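Local coordinates for uncharacterized protein A6V7T0 (Pseudomonas aeruginosa, PDB 3K12), which is of unknown function but belongs to the YjgF-like endoribonuclease L-PSP family, whose small alpha-beta subunits assemble here as a trimer, at residues D[64-69]-D[97-102]. Numbering follows the deposited sequence.
Sequences RILLAH and AELIDP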
ATOM      1  N   ARG D  64      -4.536  -3.840  -1.345  1.00 10.18           N
ATOM      2  CA  ARG D  64      -3.307  -4.568  -1.097  1.00 10.09           C
ATOM      3  C   ARG D  64      -3.699  -5.855  -0.428  1.00 10.26           C
ATOM      4  O   ARG D  64      -4.419  -5.858   0.573  1.00 11.79           O
ATOM      5  CB  ARG D  64      -2.395  -3.726  -0.186  1.00 10.23           C
ATOM      6  CG  ARG D  64      -1.051  -4.364   0.112  1.00 13.36           C
ATOM      7  CD  ARG D  64      -0.151  -4.449  -1.142  1.00 11.32           C
ATOM      8  NE  ARG D  64       1.150  -4.933  -0.721  1.00 13.83           N
ATOM      9  CZ  ARG D  64       1.625  -6.154  -0.905  1.00 13.75           C
ATOM     10  NH1 ARG D  64       2.798  -6.465  -0.389  1.00 15.67           N
ATOM     11  NH2 ARG D  64       0.954  -7.057  -1.638  1.00 14.76           N
ATOM     12  N   ILE D  65      -3.276  -6.973  -1.002  1.00 10.84           N
ATOM     13  CA  ILE D  65      -3.656  -8.305  -0.481  1.00 11.36           C
ATOM     14  C   ILE D  65      -2.424  -9.030   0.009  1.00 11.89           C
ATOM     15  O   ILE D  65      -1.506  -9.317  -0.783  1.00 11.59           O
ATOM     16  CB  ILE D  65      -4.353  -9.161  -1.564  1.00 12.12           C
ATOM     17  CG1 ILE D  65      -5.533  -8.404  -2.145  1.00 13.04           C
ATOM     18  CG2 ILE D  65      -4.801 -10.503  -0.957  1.00 12.68           C
ATOM     19  CD1 ILE D  65      -6.241  -9.123  -3.352  1.00 14.47           C
ATOM     20  N   LEU D  66      -2.390  -9.314   1.307  1.00 12.67           N
ATOM     21  CA  LEU D  66      -1.279 -10.023   1.938  1.00 13.19           C
ATOM     22  C   LEU D  66      -1.777 -11.439   2.196  1.00 15.33           C
ATOM     23  O   LEU D  66      -2.702 -11.636   2.970  1.00 15.45           O
ATOM     24  CB  LEU D  66      -0.849  -9.306   3.238  1.00 13.32           C
ATOM     25  CG  LEU D  66      -0.673  -7.789   3.147  1.00 13.07           C
ATOM     26  CD1 LEU D  66      -0.429  -7.223   4.544  1.00 15.22           C
ATOM     27  CD2 LEU D  66       0.532  -7.498   2.243  1.00 15.28           C
ATOM     28  N   LEU D  67      -1.156 -12.407   1.535  1.00 14.61           N
ATOM     29  CA  LEU D  67      -1.630 -13.787   1.550  1.00 15.80           C
ATOM     30  C   LEU D  67      -0.661 -14.629   2.359  1.00 16.00           C
ATOM     31  O   LEU D  67       0.535 -14.577   2.121  1.00 17.18           O
ATOM     32  CB  LEU D  67      -1.766 -14.289   0.106  1.00 16.39           C
ATOM     33  CG  LEU D  67      -2.254 -15.728  -0.068  1.00 17.23           C
ATOM     34  CD1 LEU D  67      -3.723 -15.905   0.330  1.00 16.32           C
ATOM     35  CD2 LEU D  67      -2.156 -16.067  -1.556  1.00 18.12           C
ATOM     36  N   ALA D  68      -1.162 -15.405   3.324  1.00 16.73           N
ATOM     37  CA  ALA D  68      -0.261 -16.157   4.208  1.00 17.55           C
ATOM     38  C   ALA D  68       0.400 -17.376   3.555  1.00 19.01           C
ATOM     39  O   ALA D  68       1.550 -17.684   3.876  1.00 19.58           O
ATOM     40  CB  ALA D  68      -0.988 -16.572   5.496  1.00 17.81           C
ATOM     41  N   HIS D  69      -0.327 -18.050   2.665  1.00 19.40           N
ATOM     42  CA  HIS D  69       0.073 -19.361   2.140  1.00 20.71           C
ATOM     43  C   HIS D  69      -0.202 -19.440   0.653  1.00 20.18           C
ATOM     44  O   HIS D  69      -1.328 -19.204   0.194  1.00 19.88           O
ATOM     45  CB  HIS D  69      -0.690 -20.491   2.844  1.00 21.18           C
ATOM     46  CG  HIS D  69      -0.605 -20.457   4.334  1.00 23.06           C
ATOM     47  ND1 HIS D  69       0.557 -20.738   5.024  1.00 26.46           N
ATOM     48  CD2 HIS D  69      -1.546 -20.186   5.267  1.00 23.57           C
ATOM     49  CE1 HIS D  69       0.327 -20.628   6.321  1.00 26.99           C
ATOM     50  NE2 HIS D  69      -0.938 -20.294   6.495  1.00 26.45           N
ATOM     51  N   ALA D  97       2.933 -12.972   2.632  1.00 18.99           N
ATOM     52  CA  ALA D  97       3.422 -12.260   3.807  1.00 19.71           C
ATOM     53  C   ALA D  97       3.166 -13.083   5.054  1.00 19.82           C
ATOM     54  O   ALA D  97       2.218 -13.862   5.100  1.00 21.20           O
ATOM     55  CB  ALA D  97       2.759 -10.892   3.923  1.00 20.22           C
ATOM     56  N   GLU D  98       4.039 -12.928   6.053  1.00 20.68           N
ATOM     57  CA  GLU D  98       3.766 -13.429   7.396  1.00 20.95           C
ATOM     58  C   GLU D  98       2.921 -12.404   8.164  1.00 19.33           C
ATOM     59  O   GLU D  98       3.330 -11.253   8.340  1.00 19.10           O
ATOM     60  CB  GLU D  98       5.065 -13.742   8.155  1.00 22.30           C
ATOM     61  CG  GLU D  98       4.828 -14.427   9.503  1.00 27.37           C
ATOM     62  CD  GLU D  98       6.131 -14.860  10.205  1.00 33.80           C
ATOM     63  OE1 GLU D  98       7.229 -14.668   9.627  1.00 35.76           O
ATOM     64  OE2 GLU D  98       6.047 -15.374  11.346  1.00 36.01           O
ATOM     65  N   LEU D  99       1.739 -12.831   8.597  1.00 18.18           N
ATOM     66  CA  LEU D  99       0.812 -11.970   9.319  1.00 17.27           C
ATOM     67  C   LEU D  99       0.992 -12.154  10.820  1.00 18.21           C
ATOM     68  O   LEU D  99       1.627 -13.130  11.275  1.00 18.33           O
ATOM     69  CB  LEU D  99      -0.649 -12.232   8.890  1.00 17.18           C
ATOM     70  CG  LEU D  99      -0.796 -12.241   7.357  1.00 15.81           C
ATOM     71  CD1 LEU D  99      -2.203 -12.601   6.968  1.00 16.10           C
ATOM     72  CD2 LEU D  99      -0.420 -10.885   6.739  1.00 17.39           C
ATOM     73  N   ILE D 100       0.451 -11.219  11.590  1.00 17.74           N
ATOM     74  CA  ILE D 100       0.715 -11.229  13.023  1.00 18.94           C
ATOM     75  C   ILE D 100       0.093 -12.457  13.704  1.00 18.77           C
ATOM     76  O   ILE D 100       0.746 -13.100  14.541  1.00 20.28           O
ATOM     77  CB  ILE D 100       0.262  -9.917  13.695  1.00 19.26           C
ATOM     78  CG1 ILE D 100       1.053  -8.708  13.170  1.00 20.46           C
ATOM     79  CG2 ILE D 100       0.450  -9.986  15.202  1.00 20.97           C
ATOM     80  CD1 ILE D 100       2.559  -8.817  13.263  1.00 23.89           C
ATOM     81  N   ASP D 101      -1.134 -12.803  13.337  1.00 19.15           N
ATOM     82  CA  ASP D 101      -1.804 -13.979  13.907  1.00 20.30           C
ATOM     83  C   ASP D 101      -1.666 -15.114  12.903  1.00 20.51           C
ATOM     84  O   ASP D 101      -2.071 -14.976  11.751  1.00 19.34           O
ATOM     85  CB  ASP D 101      -3.278 -13.671  14.151  1.00 20.28           C
ATOM     86  CG  ASP D 101      -3.978 -14.730  14.975  1.00 22.65           C
ATOM     87  OD1 ASP D 101      -3.791 -15.927  14.701  1.00 22.71           O
ATOM     88  OD2 ASP D 101      -4.737 -14.352  15.882  1.00 26.11           O
ATOM     89  N   PRO D 102      -1.080 -16.248  13.318  1.00 21.44           N
ATOM     90  CA  PRO D 102      -0.834 -17.349  12.381  1.00 21.85           C
ATOM     91  C   PRO D 102      -2.114 -17.970  11.816  1.00 21.56           C
ATOM     92  O   PRO D 102      -2.051 -18.689  10.817  1.00 23.42           O
ATOM     93  CB  PRO D 102      -0.055 -18.374  13.234  1.00 22.21           C
ATOM     94  CG  PRO D 102       0.576 -17.532  14.315  1.00 24.33           C
ATOM     95  CD  PRO D 102      -0.502 -16.527  14.646  1.00 21.69           C
TER
HETATM   96  O   HOH W   1       2.613 -17.053   6.238  1.00 29.96           O
HETATM   97  O   HOH W   2      -3.027 -19.379   8.208  1.00 37.83           O
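Leu67 and Ala97 join through one backbone hydrogen bond, from Ala97 N to Leu67 O, at 2.9 Å and with an angle of 158° at the hydrogen. The amide lies 37° out of the carbonyl plane. One step on, where segment 64-69 has just left strand 60-67, Ala68 CA points its hydrogen almost straight at Ala97 O, 3.5 Å away, in a CA-H...O contact. The pairing thus illustrates how parallel neighbours in a sheet can stay in touch a little beyond their regular ends: strands 60-67 and 91-96 run side by side, Leu67 also bonds to Ser95 through the backbone, and Ala97 continues that ladder before the chain turns off. The two strands, linked through helix 73-83, form a beta-alpha-beta crossover of the YjgF-like fold, and strand 91-96 is the outermost strand on this side of the mixed sheet within the chain.

The side chains meet alongside this backbone pairing, around Leu66. Leu66 CB meets two methyl groups, Ala97 CB at 4.0 Å and Leu99 CD2 at 3.9 Å. Leu99 reaches back with CG anti to its carbonyl carbon (chi1 -49°); CD2 touches Leu66, while CD1 swings toward Ala68 CB, 4.4 Å off. Leu99 also packs on Trp104 and Glu107 of its own chain and on Ser95 of the second subunit. That same subunit sends Arg70 to the carbonyl oxygens of Leu99 and Ile100, so the loop also forms part of the trimer interface. Two waters complete the junction. One donates to Ala68 O and, weakly, to Ala97 O; the other lies in the plane of the His69 ring, 2.9 Å from NE2, and donates to Pro102 O. Ala68 CB rests 3.6 Å above one face of this imidazole, toward its rim.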